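Local coordinates for putative acyl-[acyl-carrier-protein]--UDP-N-acetylglucosamine O-acyltransferase (PDB 4R36) that probably transfers an acyl chain from acyl carrier protein to the sugar hydroxyl of UDP-N-acetylglucosamine, at residues 32-37 with 44-49; 110-115 with 120-125. All blocks are in the same frame, centred on the assembly; numbering follows the deposited sequence.

Contact 1. Residues 32-37 with 44-49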
loop_
_atom_site.group_PDB
_atom_site.type_symbol
_atom_site.label_atom_id
_atom_site.label_comp_id
_atom_site.label_asym_id
_atom_site.label_seq_id
_atom_site.Cartn_x
_atom_site.Cartn_y
_atom_site.Cartn_z
ATOM N N ALA A 32 28.117 11.923 -11.268
ATOM C CA ALA A 32 26.963 12.550 -10.540
ATOM C C ALA A 32 27.437 13.904 -10.054
ATOM O O ALA A 32 28.601 14.023 -9.616
ATOM C CB ALA A 32 26.557 11.674 -9.353
ATOM N N LYS A 33 26.600 14.914 -10.204
ATOM C CA LYS A 33 26.861 16.250 -9.700
ATOM C C LYS A 33 26.189 16.423 -8.396
ATOM O O LYS A 33 24.945 16.282 -8.315
ATOM C CB LYS A 33 26.350 17.304 -10.666
ATOM C CG LYS A 33 27.174 17.273 -11.924
ATOM C CD LYS A 33 26.657 18.027 -13.114
ATOM C CE LYS A 33 27.376 17.482 -14.331
ATOM N NZ LYS A 33 26.861 18.022 -15.610
ATOM N N ILE A 34 26.985 16.753 -7.383
ATOM C CA ILE A 34 26.553 16.793 -5.995
ATOM C C ILE A 34 26.954 18.108 -5.354
ATOM O O ILE A 34 28.090 18.513 -5.461
ATOM C CB ILE A 34 27.100 15.583 -5.214
ATOM C CG1 ILE A 34 26.494 14.305 -5.825
ATOM C CG2 ILE A 34 26.747 15.682 -3.728
ATOM C CD1 ILE A 34 26.813 13.038 -5.147
ATOM N N GLY A 35 26.018 18.778 -4.714
ATOM C CA GLY A 35 26.271 20.089 -4.178
ATOM C C GLY A 35 26.998 20.043 -2.847
ATOM O O GLY A 35 27.508 19.012 -2.460
ATOM N N GLU A 36 26.977 21.154 -2.142
ATOM C CA GLU A 36 27.665 21.307 -0.842
ATOM C C GLU A 36 26.811 20.956 0.346
ATOM O O GLU A 36 25.586 21.072 0.310
ATOM C CB GLU A 36 28.085 22.756 -0.642
ATOM C CG GLU A 36 29.289 23.161 -1.486
ATOM C CD GLU A 36 29.825 24.531 -1.070
ATOM O OE1 GLU A 36 30.409 24.664 0.050
ATOM O OE2 GLU A 36 29.638 25.480 -1.858
ATOM N N ASN A 37 27.472 20.598 1.428
ATOM C CA ASN A 37 26.830 20.170 2.645
ATOM C C ASN A 37 25.740 19.103 2.355
ATOM O O ASN A 37 24.603 19.238 2.822
ATOM C CB ASN A 37 26.215 21.386 3.289
ATOM C CG ASN A 37 25.723 21.141 4.683
ATOM O OD1 ASN A 37 26.350 20.429 5.481
ATOM N ND2 ASN A 37 24.556 21.737 4.999
ATOM N N VAL A 44 23.671 3.923 -0.042
ATOM C CA VAL A 44 23.036 4.763 -1.014
ATOM C C VAL A 44 23.678 4.498 -2.357
ATOM O O VAL A 44 24.929 4.378 -2.479
ATOM C CB VAL A 44 23.163 6.251 -0.620
ATOM C CG1 VAL A 44 22.705 7.157 -1.745
ATOM C CG2 VAL A 44 22.413 6.533 0.635
ATOM N N TYR A 45 22.839 4.417 -3.381
ATOM C CA TYR A 45 23.264 4.192 -4.745
ATOM C C TYR A 45 22.883 5.371 -5.583
ATOM O O TYR A 45 21.702 5.726 -5.660
ATOM C CB TYR A 45 22.635 2.942 -5.307
ATOM C CG TYR A 45 22.897 2.758 -6.783
ATOM C CD1 TYR A 45 22.051 3.307 -7.758
ATOM C CD2 TYR A 45 23.994 2.050 -7.209
ATOM C CE1 TYR A 45 22.299 3.123 -9.121
ATOM C CE2 TYR A 45 24.267 1.885 -8.556
ATOM C CZ TYR A 45 23.448 2.435 -9.510
ATOM O OH TYR A 45 23.726 2.191 -10.837
ATOM N N ILE A 46 23.876 6.061 -6.121
ATOM C CA ILE A 46 23.703 7.258 -6.972
ATOM C C ILE A 46 24.356 6.999 -8.309
ATOM O O ILE A 46 25.578 6.730 -8.388
ATOM C CB ILE A 46 24.282 8.507 -6.345
ATOM C CG1 ILE A 46 23.766 8.720 -4.921
ATOM C CG2 ILE A 46 23.973 9.700 -7.209
ATOM C CD1 ILE A 46 24.156 9.976 -4.247
ATOM N N ASP A 47 23.542 7.094 -9.357
ATOM C CA ASP A 47 23.891 6.850 -10.746
ATOM C C ASP A 47 24.530 8.069 -11.400
ATOM O O ASP A 47 24.575 9.181 -10.869
ATOM C CB ASP A 47 22.574 6.611 -11.472
ATOM C CG ASP A 47 22.520 5.397 -12.338
ATOM O OD1 ASP A 47 23.542 4.930 -12.872
ATOM O OD2 ASP A 47 21.324 5.016 -12.584
ATOM N N ARG A 48 24.980 7.850 -12.621
ATOM C CA ARG A 48 25.321 8.922 -13.520
ATOM C C ARG A 48 24.061 9.648 -14.011
ATOM O O ARG A 48 22.932 9.154 -13.806
ATOM C CB ARG A 48 26.130 8.329 -14.674
ATOM C CG ARG A 48 25.296 7.558 -15.660
ATOM C CD ARG A 48 26.113 6.815 -16.689
ATOM N NE ARG A 48 25.217 5.876 -17.344
ATOM C CZ ARG A 48 24.803 5.969 -18.600
ATOM N NH1 ARG A 48 25.181 6.976 -19.384
ATOM N NH2 ARG A 48 24.004 5.055 -19.075
ATOM N N ASN A 49 24.245 10.828 -14.617
ATOM C CA ASN A 49 23.133 11.689 -15.077
ATOM C C ASN A 49 22.189 11.958 -13.900
ATOM O O ASN A 49 20.940 11.844 -14.009
ATOM C CB ASN A 49 22.394 11.037 -16.226
ATOM C CG ASN A 49 21.334 11.938 -16.837
ATOM O OD1 ASN A 49 21.433 13.136 -16.801
ATOM N ND2 ASN A 49 20.262 11.342 -17.285
#
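Ala32 lays its methyl group against the corner where strand 45-46 runs out, overlapping the branch methyl of Ile46 and the backbone just beyond it. Ala32 CB is 3.9 Å from Ile46 CG2 and 3.5 Å from Asp47 O. The Ala32 methyl helps bury that carbonyl oxygen, which has no polar partner in the model. The backbones also come close at this corner, with Ala32 CA 5.0 Å from Arg48 CA.

Beside this, Ile34 and Ile46 point from their own strands toward each other and meet tip to tip, Ile34 CD1 lying 4.2 Å from Ile46 CD1. In Ile46, CG1 sits beside the backbone N (chi1 -52°) and the chain beyond it is extended, which sends CD1 to Ile34 while CG2, on the other branch, is left for Ala32. One isoleucine thus serves two partners with two separate methyls. No hydrogen bond joins the segments, and the 144 Å² buried between them is gained by apolar side chains and a little backbone.

Ile40, on the strand between the two segments, touches both Ile34 and Ile46, so all three isoleucines meet inside the coil. Polar groups turn elsewhere: Asp47 OD2 accepts a hydrogen bond from Tyr66 N, and the backbone of Lys33 bonds to Val50 and Ile52 of the following coil. On the outside, Tyr45 packs on Ala60 of the second subunit.

Strands 33-34, 39-40 and 45-46 follow one another at six-residue intervals, each in a different sheet. An inward aliphatic residue on every face, with a small alanine tucked under the corner of the next turn, fits the hexapeptide-repeat left-handed beta helix, here at its N-terminal end.

Contact 2. Residues 110-115 with 120-125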
loop_
_atom_site.group_PDB
_atom_site.type_symbol
_atom_site.label_atom_id
_atom_site.label_comp_id
_atom_site.label_asym_id
_atom_site.label_seq_id
_atom_site.Cartn_x
_atom_site.Cartn_y
_atom_site.Cartn_z
ATOM N N VAL A 110 9.320 5.696 -0.910
ATOM C CA VAL A 110 8.671 6.518 -1.903
ATOM C C VAL A 110 9.300 6.265 -3.274
ATOM O O VAL A 110 10.521 6.102 -3.385
ATOM C CB VAL A 110 8.730 7.983 -1.548
ATOM C CG1 VAL A 110 8.415 8.844 -2.749
ATOM C CG2 VAL A 110 7.812 8.302 -0.349
ATOM N N THR A 111 8.479 6.162 -4.309
ATOM C CA THR A 111 8.961 5.973 -5.646
ATOM C C THR A 111 8.551 7.192 -6.496
ATOM O O THR A 111 7.374 7.578 -6.534
ATOM C CB THR A 111 8.448 4.652 -6.291
ATOM O OG1 THR A 111 7.007 4.543 -6.187
ATOM C CG2 THR A 111 9.088 3.445 -5.639
ATOM N N ILE A 112 9.536 7.790 -7.179
ATOM C CA ILE A 112 9.270 8.824 -8.136
ATOM C C ILE A 112 9.906 8.419 -9.469
ATOM O O ILE A 112 11.113 8.549 -9.656
ATOM C CB ILE A 112 9.759 10.206 -7.663
ATOM C CG1 ILE A 112 9.274 10.532 -6.249
ATOM C CG2 ILE A 112 9.377 11.302 -8.641
ATOM C CD1 ILE A 112 9.832 11.800 -5.644
ATOM N N ASN A 113 9.090 7.934 -10.393
ATOM C CA ASN A 113 9.612 7.479 -11.648
ATOM C C ASN A 113 9.899 8.691 -12.552
ATOM O O ASN A 113 9.184 9.688 -12.531
ATOM C CB ASN A 113 8.647 6.535 -12.391
ATOM C CG ASN A 113 8.212 5.266 -11.636
ATOM O OD1 ASN A 113 7.219 4.660 -12.050
ATOM N ND2 ASN A 113 8.906 4.855 -10.607
ATOM N N ARG A 114 10.908 8.572 -13.419
ATOM C CA ARG A 114 11.112 9.543 -14.445
ATOM C C ARG A 114 10.059 9.531 -15.516
ATOM O O ARG A 114 9.174 8.631 -15.590
ATOM C CB ARG A 114 12.536 9.430 -15.044
ATOM C CG ARG A 114 12.908 8.196 -15.853
ATOM C CD ARG A 114 14.406 8.376 -16.184
ATOM N NE ARG A 114 15.047 7.294 -16.935
ATOM C CZ ARG A 114 15.190 7.222 -18.265
ATOM N NH1 ARG A 114 14.635 8.073 -19.067
ATOM N NH2 ARG A 114 15.856 6.208 -18.802
ATOM N N GLY A 115 10.121 10.527 -16.372
ATOM C CA GLY A 115 9.050 10.770 -17.363
ATOM C C GLY A 115 9.056 9.862 -18.618
ATOM O O GLY A 115 9.931 9.014 -18.788
ATOM N N GLY A 120 8.083 14.178 -20.393
ATOM C CA GLY A 120 9.516 14.021 -20.310
ATOM C C GLY A 120 10.129 14.281 -18.980
ATOM O O GLY A 120 11.309 14.010 -18.778
ATOM N N ARG A 121 9.318 14.798 -18.050
ATOM C CA ARG A 121 9.780 15.242 -16.741
ATOM C C ARG A 121 8.667 14.924 -15.720
ATOM O O ARG A 121 7.532 15.336 -15.920
ATOM C CB ARG A 121 10.013 16.753 -16.730
ATOM C CG ARG A 121 11.050 17.218 -17.783
ATOM C CD ARG A 121 11.104 18.723 -17.854
ATOM N NE ARG A 121 11.646 19.331 -16.642
ATOM C CZ ARG A 121 11.619 20.625 -16.401
ATOM N NH1 ARG A 121 11.138 21.456 -17.285
ATOM N NH2 ARG A 121 12.104 21.127 -15.277
ATOM N N THR A 122 9.001 14.122 -14.718
ATOM C CA THR A 122 8.168 13.941 -13.508
ATOM C C THR A 122 8.697 15.006 -12.554
ATOM O O THR A 122 9.884 15.088 -12.294
ATOM C CB THR A 122 8.346 12.537 -12.938
ATOM O OG1 THR A 122 8.118 11.597 -13.987
ATOM C CG2 THR A 122 7.379 12.318 -11.771
ATOM N N ILE A 123 7.813 15.853 -12.049
ATOM C CA ILE A 123 8.209 17.004 -11.247
ATOM C C ILE A 123 7.442 17.121 -9.953
ATOM O O ILE A 123 6.199 17.186 -9.957
ATOM C CB ILE A 123 8.004 18.315 -12.013
ATOM C CG1 ILE A 123 8.836 18.304 -13.333
ATOM C CG2 ILE A 123 8.299 19.543 -11.148
ATOM C CD1 ILE A 123 8.527 19.456 -14.270
ATOM N N VAL A 124 8.198 17.192 -8.856
ATOM C CA VAL A 124 7.720 17.539 -7.523
ATOM C C VAL A 124 8.364 18.881 -7.138
ATOM O O VAL A 124 9.552 19.079 -7.388
ATOM C CB VAL A 124 8.142 16.490 -6.521
ATOM C CG1 VAL A 124 7.779 16.865 -5.083
ATOM C CG2 VAL A 124 7.495 15.148 -6.810
ATOM N N GLY A 125 7.543 19.819 -6.641
ATOM C CA GLY A 125 7.942 21.181 -6.259
ATOM C C GLY A 125 8.688 21.279 -4.936
ATOM O O GLY A 125 9.607 20.475 -4.663
#
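Thr122 grips the backbone of the opposite segment at a corner of the left-handed beta helix, where strand 111-112 passes through a short loop into strand 121-124. Its hydroxyl donates a 2.6 Å hydrogen bond from Thr122 OG1 to Asn113 O, meeting the carbonyl at a C=O...O angle of 145° and tilted 20° from its plane. The fit is close, with Thr122 CB only 3.0 Å from Asn113 O. The threonine methyl does different work: Thr122 CG2 lies 3.8 Å from Ile112 CG2, the two side chains crossing at a slant. Having OG1 beside the backbone N (chi1 -53°) puts OG1 on the Asn113 carbonyl and CG2, which also brushes that oxygen, on Ile112. Further along, Ile112 CD1 reaches Val124 CG2 at 4.2 Å.

Around this first shell, Ile100 touches both Ile112 and Val124, while Val136 lies against Ile112 and Thr122, continuing the apolar core into neighbouring strands. The Thr122 hydroxyl is held a second time, as acceptor from Asp139 N, which should fix its rotation. Gly120 N bonds to Asp139 OD1, and Gly115 lies near His138, a residue that binds UDP-N-acetylglucosamine, placing the corner beside the substrate site.

Gly115 turns the side where a CB would sit toward the other strand, and Gly115 CA lies 4.0 Å from Gly120 C.

Both contacts join the same two parallel sheets of the beta helix across the same kind of corner. Contact 1 lies at the N-terminal end, where strand 33-34 is outermost in its sheet, and is only partly buried; contact 2 lies farther along, nearer the centre of the chain, and is buried. Their centres are about 17 Å apart and they do not touch. In contact 1 another strand intervenes between the segments, whereas in contact 2 a short loop connects them directly. Aliphatic tips meet in both, but contact 1 lacks any polar link and lies away from the substrate site, while contact 2 adds a side-chain to backbone hydrogen bond beside it.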